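Acetylcholine-binding protein (PDB 2BJ0) probably binds acetylcholine and related ligands as a soluble pentamer, serving as a structural counterpart of the extracellular ligand-binding domain of nicotinic receptors. Local coordinates at residues K169-A175 with T197-K203; W56-Y61 with M80-D84; D145-L151 with N189-I194; I91-L97 with S115-T121. All coordinates share one frame; numbering follows the deposited sequence.

Contact 1 (K169-A175 with T197-K203); sequences KFDLLSA and TFAFRKK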
# COMPACT_ATOMS: atom_id res chain seq x y z
N LYS A 169 26.87 -14.10 -3.05
CA LYS A 169 26.28 -15.42 -2.93
C LYS A 169 26.23 -16.25 -4.23
O LYS A 169 26.24 -17.49 -4.18
CB LYS A 169 24.87 -15.27 -2.40
CG LYS A 169 24.81 -14.97 -0.91
CD LYS A 169 24.61 -16.29 -0.20
CE LYS A 169 25.63 -16.50 0.86
NZ LYS A 169 25.26 -17.75 1.59
N PHE A 170 26.12 -15.59 -5.38
CA PHE A 170 25.95 -16.32 -6.65
C PHE A 170 26.89 -15.87 -7.74
O PHE A 170 27.24 -14.70 -7.79
CB PHE A 170 24.50 -16.20 -7.15
CG PHE A 170 23.47 -16.59 -6.12
CD1 PHE A 170 23.20 -17.94 -5.86
CD2 PHE A 170 22.80 -15.62 -5.39
CE1 PHE A 170 22.26 -18.30 -4.88
CE2 PHE A 170 21.85 -15.98 -4.41
CZ PHE A 170 21.60 -17.31 -4.15
N ASP A 171 27.28 -16.79 -8.64
CA ASP A 171 28.03 -16.48 -9.86
C ASP A 171 27.02 -16.45 -10.99
O ASP A 171 26.32 -17.43 -11.20
CB ASP A 171 29.01 -17.62 -10.23
CG ASP A 171 30.26 -17.65 -9.38
OD1 ASP A 171 30.85 -16.57 -9.08
OD2 ASP A 171 30.75 -18.73 -8.96
N LEU A 172 26.94 -15.36 -11.74
CA LEU A 172 26.14 -15.36 -12.94
C LEU A 172 26.98 -15.90 -14.11
O LEU A 172 27.96 -15.28 -14.50
CB LEU A 172 25.68 -13.95 -13.27
CG LEU A 172 24.79 -13.73 -14.48
CD1 LEU A 172 23.48 -14.52 -14.38
CD2 LEU A 172 24.51 -12.25 -14.57
N LEU A 173 26.57 -17.02 -14.68
CA LEU A 173 27.35 -17.65 -15.75
C LEU A 173 27.13 -17.03 -17.12
O LEU A 173 28.08 -16.79 -17.84
CB LEU A 173 27.09 -19.18 -15.80
CG LEU A 173 27.37 -19.84 -14.44
CD1 LEU A 173 26.90 -21.28 -14.37
CD2 LEU A 173 28.82 -19.71 -14.03
N SER A 174 25.87 -16.76 -17.48
CA SER A 174 25.52 -16.18 -18.78
C SER A 174 24.14 -15.58 -18.72
O SER A 174 23.36 -15.90 -17.83
CB SER A 174 25.47 -17.25 -19.84
OG SER A 174 24.63 -18.29 -19.39
N ALA A 175 23.83 -14.74 -19.70
CA ALA A 175 22.54 -14.08 -19.78
C ALA A 175 22.36 -13.58 -21.18
O ALA A 175 23.23 -12.92 -21.72
CB ALA A 175 22.45 -12.90 -18.77
N THR A 197 17.01 -15.27 -20.57
CA THR A 197 17.50 -16.55 -20.11
C THR A 197 18.86 -16.34 -19.44
O THR A 197 19.73 -15.70 -20.02
CB THR A 197 17.60 -17.54 -21.30
OG1 THR A 197 16.28 -17.77 -21.84
CG2 THR A 197 18.01 -18.91 -20.82
N PHE A 198 19.01 -16.82 -18.22
CA PHE A 198 20.29 -16.73 -17.55
C PHE A 198 20.61 -18.03 -16.83
O PHE A 198 19.72 -18.83 -16.52
CB PHE A 198 20.39 -15.48 -16.64
CG PHE A 198 19.44 -15.48 -15.47
CD1 PHE A 198 18.14 -15.01 -15.61
CD2 PHE A 198 19.86 -15.94 -14.22
CE1 PHE A 198 17.27 -15.01 -14.50
CE2 PHE A 198 18.98 -15.95 -13.10
CZ PHE A 198 17.70 -15.49 -13.26
N ALA A 199 21.91 -18.27 -16.65
CA ALA A 199 22.40 -19.38 -15.88
C ALA A 199 23.18 -18.84 -14.71
O ALA A 199 23.95 -17.92 -14.86
CB ALA A 199 23.30 -20.28 -16.74
N PHE A 200 22.98 -19.42 -13.53
CA PHE A 200 23.71 -19.01 -12.35
C PHE A 200 23.98 -20.19 -11.42
O PHE A 200 23.29 -21.20 -11.50
CB PHE A 200 22.92 -17.90 -11.60
CG PHE A 200 21.77 -18.40 -10.76
CD1 PHE A 200 20.59 -18.83 -11.35
CD2 PHE A 200 21.86 -18.40 -9.37
CE1 PHE A 200 19.53 -19.28 -10.56
CE2 PHE A 200 20.81 -18.83 -8.58
CZ PHE A 200 19.65 -19.28 -9.17
N ARG A 201 24.93 -20.06 -10.52
CA ARG A 201 25.22 -21.13 -9.57
C ARG A 201 25.57 -20.53 -8.20
O ARG A 201 25.83 -19.35 -8.11
CB ARG A 201 26.35 -22.02 -10.12
CG ARG A 201 27.67 -21.27 -10.32
CD ARG A 201 28.91 -22.16 -10.51
NE ARG A 201 30.10 -21.32 -10.65
CZ ARG A 201 31.06 -21.53 -11.56
NH1 ARG A 201 30.96 -22.53 -12.42
NH2 ARG A 201 32.09 -20.70 -11.63
N LYS A 202 25.54 -21.34 -7.13
CA LYS A 202 26.00 -20.88 -5.81
C LYS A 202 27.54 -20.72 -5.82
O LYS A 202 28.22 -21.45 -6.53
CB LYS A 202 25.55 -21.85 -4.71
CG LYS A 202 24.04 -22.06 -4.66
CD LYS A 202 23.61 -23.15 -3.71
CE LYS A 202 22.91 -22.56 -2.48
NZ LYS A 202 21.95 -23.52 -1.78
N LYS A 203 28.08 -19.77 -5.05
CA LYS A 203 29.55 -19.62 -4.96
C LYS A 203 30.16 -20.71 -4.09
O LYS A 203 29.47 -21.26 -3.22
CB LYS A 203 29.94 -18.26 -4.39
CG LYS A 203 29.60 -17.12 -5.28
CD LYS A 203 30.47 -15.93 -4.98
CE LYS A 203 30.18 -14.86 -6.02
NZ LYS A 203 31.40 -14.41 -6.72
O HOH W 1 29.07 -12.77 -8.62
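The open end of the beta hairpin formed by strands 170-183 and 190-202, at the edge of the immunoglobulin-like sandwich, brings residues 169-175 alongside 197-203 in antiparallel register, with a classic beta bulge at Leu173 and Ser174. These two lie opposite the single residue Ala199, whose O takes a 2.8 Å bond from Leu173 N and a weak one from Ser174 N, shifting the register by one. Asp171 and Arg201 form a hydrogen-bonded pair through their backbones and a salt bridge through their side chains. Arg201 NE donates to Asp171 OD2 at 3.2 Å; the oxygen lies in the guanidinium plane, whereas NE comes to the anti side of a carboxylate turned 78° from that plane. Leu173 CD2 sits over the centre of one guanidinium face, 3.8 Å from Arg201 CZ, and NH1 is bound to the carbonyl oxygen of Glu130, so the group is held both at its edge and over a face. The other carboxylate oxygen, Asp171 OD1, receives a weak bond from Lys203 NZ, completing a network of one acid and two bases.

The side chains of Phe170 and Phe200 run side by side toward the sandwich interior, where both reach Ile36. Phe200 directs its edge at the face of Phe170 in an offset edge-to-face pair, centroids 5.5 Å apart and planes at 75°. Phe200 CG stands between its backbone N and carbonyl carbon (chi1 79°), which brings CE2 to 3.7 Å from Phe170 CD1. Farther along, Leu172 CD1 lies 3.9 Å from Phe198 CD2.

Contact 2 (W56-Y61 with M80-D84); sequences WKVPYY and MWTPD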
# COMPACT_ATOMS: atom_id res chain seq x y z
N TRP A 56 10.74 4.63 -26.13
CA TRP A 56 9.83 4.77 -27.26
C TRP A 56 9.82 6.23 -27.63
O TRP A 56 10.35 7.03 -26.90
CB TRP A 56 8.43 4.21 -26.94
CG TRP A 56 7.72 4.99 -25.90
CD1 TRP A 56 6.77 5.95 -26.10
CD2 TRP A 56 7.93 4.93 -24.49
NE1 TRP A 56 6.35 6.48 -24.90
CE2 TRP A 56 7.05 5.86 -23.89
CE3 TRP A 56 8.77 4.17 -23.67
CZ2 TRP A 56 7.00 6.06 -22.51
CZ3 TRP A 56 8.70 4.37 -22.28
CH2 TRP A 56 7.83 5.31 -21.73
N LYS A 57 9.24 6.57 -28.78
CA LYS A 57 9.27 7.96 -29.25
C LYS A 57 7.88 8.43 -29.62
O LYS A 57 7.10 7.69 -30.23
CB LYS A 57 10.20 8.06 -30.45
CG LYS A 57 10.46 9.45 -30.98
CD LYS A 57 11.30 9.35 -32.27
CE LYS A 57 11.81 10.71 -32.68
NZ LYS A 57 12.91 10.53 -33.64
N VAL A 58 7.55 9.64 -29.20
CA VAL A 58 6.28 10.28 -29.55
C VAL A 58 6.63 11.65 -30.14
O VAL A 58 6.97 12.58 -29.40
CB VAL A 58 5.32 10.44 -28.33
CG1 VAL A 58 3.96 10.98 -28.77
CG2 VAL A 58 5.16 9.12 -27.59
N PRO A 59 6.62 11.75 -31.47
CA PRO A 59 6.94 13.02 -32.16
C PRO A 59 6.29 14.28 -31.54
O PRO A 59 6.99 15.24 -31.24
CB PRO A 59 6.45 12.74 -33.58
CG PRO A 59 6.89 11.24 -33.75
CD PRO A 59 6.34 10.67 -32.44
N TYR A 60 4.98 14.25 -31.29
CA TYR A 60 4.32 15.45 -30.77
C TYR A 60 4.86 15.97 -29.40
O TYR A 60 4.70 17.14 -29.09
CB TYR A 60 2.78 15.33 -30.84
CG TYR A 60 2.02 14.79 -29.63
CD1 TYR A 60 1.70 15.62 -28.56
CD2 TYR A 60 1.56 13.48 -29.61
CE1 TYR A 60 0.96 15.13 -27.46
CE2 TYR A 60 0.82 12.98 -28.53
CZ TYR A 60 0.52 13.82 -27.46
OH TYR A 60 -0.20 13.32 -26.40
N TYR A 61 5.54 15.09 -28.63
CA TYR A 61 6.19 15.45 -27.36
C TYR A 61 7.34 16.43 -27.53
O TYR A 61 7.71 17.12 -26.57
CB TYR A 61 6.73 14.21 -26.58
CG TYR A 61 5.72 13.23 -25.99
CD1 TYR A 61 4.35 13.29 -26.28
CD2 TYR A 61 6.17 12.18 -25.17
CE1 TYR A 61 3.45 12.33 -25.76
CE2 TYR A 61 5.28 11.23 -24.64
CZ TYR A 61 3.94 11.31 -24.94
OH TYR A 61 3.09 10.35 -24.41
N MET A 80 2.12 10.70 -18.34
CA MET A 80 1.97 10.25 -19.73
C MET A 80 1.71 8.76 -19.81
O MET A 80 1.85 8.06 -18.82
CB MET A 80 3.22 10.60 -20.52
CG MET A 80 4.44 9.90 -20.00
SD MET A 80 5.82 10.03 -21.17
CE MET A 80 6.25 11.73 -20.80
N TRP A 81 1.28 8.28 -20.97
CA TRP A 81 1.18 6.86 -21.18
C TRP A 81 2.57 6.26 -21.06
O TRP A 81 3.54 6.84 -21.57
CB TRP A 81 0.63 6.59 -22.58
CG TRP A 81 0.52 5.15 -22.91
CD1 TRP A 81 -0.55 4.36 -22.70
CD2 TRP A 81 1.53 4.32 -23.51
NE1 TRP A 81 -0.29 3.08 -23.14
CE2 TRP A 81 0.99 3.03 -23.62
CE3 TRP A 81 2.86 4.53 -23.93
CZ2 TRP A 81 1.71 1.95 -24.18
CZ3 TRP A 81 3.58 3.47 -24.50
CH2 TRP A 81 3.00 2.20 -24.61
N THR A 82 2.66 5.10 -20.39
CA THR A 82 3.89 4.30 -20.34
C THR A 82 3.51 2.85 -20.61
O THR A 82 2.36 2.45 -20.40
CB THR A 82 4.63 4.41 -18.96
OG1 THR A 82 3.72 4.08 -17.90
CG2 THR A 82 5.06 5.87 -18.67
N PRO A 83 4.45 2.06 -21.12
CA PRO A 83 4.13 0.68 -21.50
C PRO A 83 3.60 -0.13 -20.32
O PRO A 83 4.15 -0.05 -19.23
CB PRO A 83 5.49 0.12 -21.95
CG PRO A 83 6.19 1.34 -22.53
CD PRO A 83 5.84 2.43 -21.49
N ASP A 84 2.56 -0.92 -20.54
CA ASP A 84 2.06 -1.81 -19.49
C ASP A 84 2.81 -3.15 -19.51
O ASP A 84 2.19 -4.20 -19.64
CB ASP A 84 0.55 -2.02 -19.63
CG ASP A 84 0.17 -2.75 -20.92
OD1 ASP A 84 0.89 -2.53 -21.94
OD2 ASP A 84 -0.79 -3.56 -20.98
O HOH W 2 4.09 7.90 -24.03
O HOH W 3 0.33 10.44 -23.07
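Trp56 holds CG between its own N and carbonyl carbon (chi1 67°), turning the indole toward residues 80-84, while Trp81, with CG trans to the backbone N (chi1 178°), swings its ring back to meet it in a T-shaped (edge-to-face) pair. This aromatic cluster lies in the ligand-binding-domain fold where the end of strand 45-57 meets the WxPD motif (Trp81 to Asp84) in the loop before strand 85-87. The rim of the Trp81 six-membered ring points at the face of the Trp56 five-membered ring, planes 89° apart, and Trp81 CZ3 approaches Trp56 NE1 to 4.1 Å. Pro83 makes a CH-pi contact with the benzo half of the indole: its CD lies over the six-membered ring, 3.7 Å from the centroid.

Trp56 NE1 meets a water in the indole plane at 2.8 Å. The same water donates to Trp81 O and lies 2.7 Å from Tyr61 OH, so one solvent molecule joins both segments. A second water links Tyr61 OH to Trp81 N. Replacing Trp56 by a leucine would probably leave this bridging water without its indole donor and open a gap beneath Pro83 and the Trp81 edge.

Helix 4-12 packs on the other end of the contact, with Ile10 touching both Tyr61 and Met80. Trp81 also meets the ring of His144 at about a right angle and packs on Arg101 of the third subunit, which places the cluster close to a subunit interface. Between Tyr61 and Met80 there is a Met-aromatic contact, oblique to the ring, in which SD of Met80 comes to 3.7 Å from CE2 of Tyr61.

Contact 3 (D145-L151 with N189-I194); sequences DNKQFAL and NMYDDI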
# COMPACT_ATOMS: atom_id res chain seq x y z
N ASP A 145 -1.57 -5.74 -28.24
CA ASP A 145 -1.07 -6.76 -29.21
C ASP A 145 -0.04 -6.12 -30.14
O ASP A 145 0.18 -4.92 -30.08
CB ASP A 145 -2.23 -7.39 -29.99
CG ASP A 145 -2.98 -6.39 -30.86
OD1 ASP A 145 -2.35 -5.46 -31.41
OD2 ASP A 145 -4.20 -6.45 -31.07
N ASN A 146 0.59 -6.90 -31.03
CA ASN A 146 1.71 -6.34 -31.77
C ASN A 146 1.31 -5.51 -32.99
O ASN A 146 2.17 -4.99 -33.70
CB ASN A 146 2.75 -7.38 -32.12
CG ASN A 146 2.21 -8.48 -32.99
OD1 ASN A 146 1.11 -8.38 -33.54
ND2 ASN A 146 2.99 -9.56 -33.12
N LYS A 147 0.01 -5.37 -33.20
CA LYS A 147 -0.50 -4.37 -34.13
C LYS A 147 -0.39 -2.97 -33.56
O LYS A 147 -0.32 -2.02 -34.31
CB LYS A 147 -1.96 -4.66 -34.49
CG LYS A 147 -2.21 -5.35 -35.82
CD LYS A 147 -1.34 -6.58 -36.08
CE LYS A 147 -1.66 -7.20 -37.46
NZ LYS A 147 -0.54 -8.04 -38.03
N GLN A 148 -0.35 -2.85 -32.23
CA GLN A 148 -0.22 -1.54 -31.55
C GLN A 148 1.14 -1.33 -30.90
O GLN A 148 1.67 -0.24 -30.94
CB GLN A 148 -1.32 -1.40 -30.50
CG GLN A 148 -2.69 -1.25 -31.09
CD GLN A 148 -3.78 -1.00 -30.06
OE1 GLN A 148 -3.50 -0.82 -28.88
NE2 GLN A 148 -5.02 -1.02 -30.52
N PHE A 149 1.71 -2.39 -30.34
CA PHE A 149 2.87 -2.32 -29.46
C PHE A 149 3.88 -3.35 -29.95
O PHE A 149 3.71 -4.53 -29.71
CB PHE A 149 2.37 -2.72 -28.09
CG PHE A 149 3.34 -2.56 -26.95
CD1 PHE A 149 4.40 -3.43 -26.77
CD2 PHE A 149 3.07 -1.62 -25.95
CE1 PHE A 149 5.24 -3.31 -25.68
CE2 PHE A 149 3.89 -1.52 -24.83
CZ PHE A 149 4.99 -2.37 -24.69
N ALA A 150 4.93 -2.91 -30.64
CA ALA A 150 5.94 -3.85 -31.11
C ALA A 150 7.20 -3.74 -30.28
O ALA A 150 7.72 -2.66 -30.10
CB ALA A 150 6.23 -3.63 -32.59
N LEU A 151 7.69 -4.88 -29.77
CA LEU A 151 8.91 -4.94 -28.97
C LEU A 151 10.10 -5.14 -29.88
O LEU A 151 10.02 -5.90 -30.85
CB LEU A 151 8.88 -6.13 -28.00
CG LEU A 151 8.12 -5.95 -26.70
CD1 LEU A 151 8.27 -7.16 -25.80
CD2 LEU A 151 8.61 -4.70 -25.99
N ASN A 189 -4.89 -11.03 -32.72
CA ASN A 189 -3.47 -10.70 -32.96
C ASN A 189 -2.50 -11.34 -31.95
O ASN A 189 -2.89 -11.72 -30.83
CB ASN A 189 -3.25 -9.18 -33.02
CG ASN A 189 -4.12 -8.49 -34.07
OD1 ASN A 189 -4.21 -8.92 -35.23
ND2 ASN A 189 -4.77 -7.40 -33.67
N MET A 190 -1.24 -11.46 -32.35
CA MET A 190 -0.22 -11.95 -31.44
C MET A 190 0.32 -10.84 -30.53
O MET A 190 0.17 -9.64 -30.80
CB MET A 190 0.92 -12.56 -32.24
CG MET A 190 0.54 -13.74 -33.14
SD MET A 190 2.09 -14.42 -33.78
CE MET A 190 1.75 -14.47 -35.56
N TYR A 191 0.94 -11.27 -29.44
CA TYR A 191 1.61 -10.38 -28.51
C TYR A 191 3.12 -10.63 -28.59
O TYR A 191 3.54 -11.76 -28.66
CB TYR A 191 1.10 -10.66 -27.09
CG TYR A 191 -0.27 -10.06 -26.87
CD1 TYR A 191 -1.39 -10.56 -27.55
CD2 TYR A 191 -0.45 -8.99 -26.00
CE1 TYR A 191 -2.66 -9.99 -27.36
CE2 TYR A 191 -1.70 -8.42 -25.81
CZ TYR A 191 -2.80 -8.92 -26.49
OH TYR A 191 -4.04 -8.34 -26.31
N ASP A 192 3.92 -9.58 -28.60
CA ASP A 192 5.36 -9.71 -28.48
C ASP A 192 5.81 -9.93 -27.04
O ASP A 192 5.26 -9.35 -26.10
CB ASP A 192 6.03 -8.46 -28.97
CG ASP A 192 5.90 -8.26 -30.47
OD1 ASP A 192 5.39 -9.16 -31.18
OD2 ASP A 192 6.26 -7.21 -31.01
N ASP A 193 6.84 -10.75 -26.86
CA ASP A 193 7.52 -10.78 -25.58
C ASP A 193 9.02 -10.86 -25.78
O ASP A 193 9.50 -11.29 -26.83
CB ASP A 193 7.00 -11.89 -24.67
CG ASP A 193 7.28 -13.26 -25.19
OD1 ASP A 193 8.39 -13.79 -24.94
OD2 ASP A 193 6.43 -13.91 -25.83
N ILE A 194 9.76 -10.39 -24.79
CA ILE A 194 11.18 -10.67 -24.75
C ILE A 194 11.41 -11.63 -23.59
O ILE A 194 10.85 -11.45 -22.49
CB ILE A 194 12.01 -9.38 -24.63
CG1 ILE A 194 11.83 -8.56 -25.90
CG2 ILE A 194 13.52 -9.70 -24.37
CD1 ILE A 194 12.56 -7.24 -25.93
O HOH W 4 2.56 -6.74 -27.85
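Asp192 grips residues 145-151 with both carboxylate oxygens, tying strand 190-202, where it descends from the tip of loop C with its Cys186-Cys187 vicinal disulfide, to strand 149-153 and the Asx turn before it. Its OD2 uses the anti lone pair to accept from Leu151 N at 3.0 Å, while OD1 takes a bond from Asn146 ND2, which lies on the syn side, 34° out of the carboxylate plane. The two bonds fix the rotation of the carboxylate. Asn146 is held a second time through its backbone, N donating to Met190 O at 2.8 Å almost in line with the carbonyl.

At the turn, Asn189 ND2 reaches Asp145 OD2 at 2.8 Å with a nearly straight bond (170°). The donor comes from well above the carboxylate plane, and amide and carboxylate stand nearly perpendicular. Asp145 has CG placed between its N and carbonyl carbon (chi1 64°), which folds OD1 back to accept from Lys147 N and close the Asx turn. A water bridges Phe149 O and Asp192 N.

Packing surrounds these bonds. Tyr191 lays one ring face against Asp145, whose CA stands over the centre in a CH-pi contact 3.8 Å from the centroid. The Tyr191 side chain also lies about 3 Å from a bound 3-cyclohexyl-1-propylsulfonic acid, probably from the crystallisation liquor, and packs on Gln72 of the third subunit, consistent with the agonist pocket of this family at the subunit interface. On the side toward strand 25-40, where both Leu151 and Ile194 touch Leu29, Leu151 CD1 meets Ile194 CG1 at 3.8 Å.

Contact 4 (I91-L97 with S115-T121); sequences IAAPELL and SQRVRFT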
# COMPACT_ATOMS: atom_id res chain seq x y z
N ILE A 91 5.51 -14.50 -9.97
CA ILE A 91 4.69 -15.17 -8.99
C ILE A 91 4.42 -14.25 -7.79
O ILE A 91 3.81 -14.67 -6.83
CB ILE A 91 5.30 -16.53 -8.55
CG1 ILE A 91 6.55 -16.33 -7.70
CG2 ILE A 91 5.58 -17.48 -9.80
CD1 ILE A 91 6.91 -17.58 -6.86
N ALA A 92 4.90 -13.02 -7.84
CA ALA A 92 4.61 -12.01 -6.82
C ALA A 92 4.63 -10.68 -7.58
O ALA A 92 5.19 -10.64 -8.68
CB ALA A 92 5.67 -12.04 -5.70
N ALA A 93 3.95 -9.64 -7.07
CA ALA A 93 3.91 -8.35 -7.76
C ALA A 93 5.35 -7.79 -7.75
O ALA A 93 5.98 -7.81 -6.70
CB ALA A 93 2.93 -7.36 -7.03
N PRO A 94 5.92 -7.38 -8.88
CA PRO A 94 7.29 -6.88 -8.85
C PRO A 94 7.34 -5.61 -8.02
O PRO A 94 6.43 -4.81 -8.11
CB PRO A 94 7.61 -6.58 -10.30
CG PRO A 94 6.30 -6.42 -10.91
CD PRO A 94 5.38 -7.42 -10.25
N GLU A 95 8.39 -5.43 -7.23
CA GLU A 95 8.47 -4.31 -6.32
C GLU A 95 9.38 -3.29 -6.94
O GLU A 95 10.53 -3.60 -7.31
CB GLU A 95 9.01 -4.76 -4.97
CG GLU A 95 9.03 -3.64 -3.94
CD GLU A 95 9.33 -4.14 -2.55
OE1 GLU A 95 10.50 -4.42 -2.26
OE2 GLU A 95 8.38 -4.26 -1.74
N LEU A 96 8.85 -2.08 -7.11
CA LEU A 96 9.63 -0.98 -7.64
C LEU A 96 10.60 -0.44 -6.61
O LEU A 96 10.22 -0.14 -5.44
CB LEU A 96 8.70 0.11 -8.17
CG LEU A 96 9.34 1.37 -8.75
CD1 LEU A 96 9.98 1.05 -10.09
CD2 LEU A 96 8.24 2.45 -8.89
N LEU A 97 11.86 -0.31 -7.03
CA LEU A 97 12.97 0.06 -6.14
C LEU A 97 13.58 1.44 -6.41
O LEU A 97 14.50 1.88 -5.71
CB LEU A 97 14.05 -1.02 -6.23
CG LEU A 97 13.68 -2.50 -6.10
CD1 LEU A 97 14.90 -3.39 -6.43
CD2 LEU A 97 13.22 -2.78 -4.69
N SER A 115 13.89 0.09 -11.68
CA SER A 115 14.55 -1.03 -11.03
C SER A 115 13.50 -1.82 -10.24
O SER A 115 12.82 -1.22 -9.35
CB SER A 115 15.67 -0.54 -10.11
OG SER A 115 16.31 -1.67 -9.50
N GLN A 116 13.35 -3.13 -10.51
CA GLN A 116 12.34 -3.95 -9.78
C GLN A 116 12.89 -5.25 -9.24
O GLN A 116 13.74 -5.90 -9.87
CB GLN A 116 11.12 -4.27 -10.64
CG GLN A 116 10.46 -3.04 -11.33
CD GLN A 116 9.59 -3.45 -12.49
OE1 GLN A 116 10.09 -3.77 -13.60
NE2 GLN A 116 8.31 -3.47 -12.26
N ARG A 117 12.37 -5.64 -8.08
CA ARG A 117 12.63 -6.96 -7.52
C ARG A 117 11.51 -7.88 -7.98
O ARG A 117 10.35 -7.64 -7.64
CB ARG A 117 12.69 -6.92 -5.97
CG ARG A 117 12.90 -8.32 -5.43
CD ARG A 117 13.16 -8.44 -3.92
NE ARG A 117 12.26 -7.63 -3.11
CZ ARG A 117 11.70 -8.05 -1.98
NH1 ARG A 117 11.91 -9.28 -1.53
NH2 ARG A 117 10.91 -7.23 -1.30
N VAL A 118 11.88 -8.94 -8.72
CA VAL A 118 10.96 -9.84 -9.42
C VAL A 118 11.17 -11.30 -8.97
O VAL A 118 12.29 -11.80 -8.96
CB VAL A 118 11.19 -9.79 -10.97
CG1 VAL A 118 10.08 -10.52 -11.70
CG2 VAL A 118 11.19 -8.36 -11.46
N ARG A 119 10.07 -11.98 -8.64
CA ARG A 119 10.10 -13.34 -8.15
C ARG A 119 9.41 -14.28 -9.13
O ARG A 119 8.37 -13.95 -9.67
CB ARG A 119 9.37 -13.42 -6.78
CG ARG A 119 9.56 -14.78 -6.03
CD ARG A 119 8.59 -14.92 -4.80
NE ARG A 119 8.91 -13.89 -3.81
CZ ARG A 119 8.10 -13.48 -2.81
NH1 ARG A 119 6.88 -14.01 -2.66
NH2 ARG A 119 8.52 -12.53 -1.98
N PHE A 120 9.99 -15.46 -9.31
CA PHE A 120 9.45 -16.43 -10.28
C PHE A 120 9.96 -17.83 -9.97
O PHE A 120 10.89 -17.97 -9.20
CB PHE A 120 9.83 -15.99 -11.70
CG PHE A 120 11.30 -15.86 -11.91
CD1 PHE A 120 12.05 -16.98 -12.33
CD2 PHE A 120 11.94 -14.65 -11.68
CE1 PHE A 120 13.44 -16.88 -12.51
CE2 PHE A 120 13.31 -14.55 -11.86
CZ PHE A 120 14.07 -15.67 -12.28
N THR A 121 9.33 -18.87 -10.52
CA THR A 121 9.77 -20.23 -10.23
C THR A 121 10.80 -20.68 -11.25
O THR A 121 10.78 -20.25 -12.39
CB THR A 121 8.60 -21.26 -10.17
OG1 THR A 121 8.02 -21.39 -11.46
CG2 THR A 121 7.45 -20.72 -9.38
O HOH W 5 4.96 -15.56 -4.10
O HOH W 6 7.64 -10.29 -8.45
O HOH W 7 8.73 -9.50 -5.78
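This is a short antiparallel strand pairing: residues 95-96 add a brief strand to the edge of 109-121 in the larger sheet of the immunoglobulin-like sandwich, and residues 91-94 continue alongside it. Glu95 and Arg117 are the hydrogen-bonded pair; further backbone bonds run from Leu97 N to Ser115 O and, beyond Pro94, from Ile91 N to Arg119 O. Between the Ile91 and Glu95 bonds a water donates to Arg117 O and, weakly, to Ala93 O. Another donates to Ile91 O and accepts from Arg119 NH1, lying in the guanidinium plane.

Glu95 and Arg117 also extend their side chains in the same direction and close a salt bridge. Arg117 NH2 donates to Glu95 OE1 at 3.0 Å, almost straight (176°); the oxygen lies in the guanidinium plane, but the donor stands above the carboxylate plane. Glu95 OE1 also accepts from Ala93 N of the second subunit, so the bridge lies at a subunit interface. With an alanine here in place of Glu95, Arg117 NH2 is likely to be left without its carboxylate mate and Ala93 N of the second subunit without its acceptor.

Glu47 pairs with both Arg117 NH1 and Arg119 NE, tying the two arginines to strand 45-57. Ile91 crosses the aliphatic part of Arg119, CD1 to CD 3.8 Å, and Ala92 CB sits over one face of the Arg119 guanidinium, 3.8 Å from NH1.

From the N terminus, contact 2 comes first, closing a loop from the end of strand 45-57 to residues 80-84. Contact 4 follows in series, pairing 91-97 with strand 109-121, the neighbour of 45-57 in the larger sheet. Contacts 3 and 1 then cross: 145-151 and 169-175 come in turn before their partners 189-194 and 197-203, which follow closely on one another along strand 190-202. Contacts 2 and 3 meet where Phe149 packs on Trp81 and Pro83, with centres about 16 Å apart. Contacts 1 and 4 meet across the sandwich through Phe198 and Phe120. Contacts 1 and 2 lie on opposite sides of the chain's centre, whereas contacts 2, 3 and 4 all touch the third subunit.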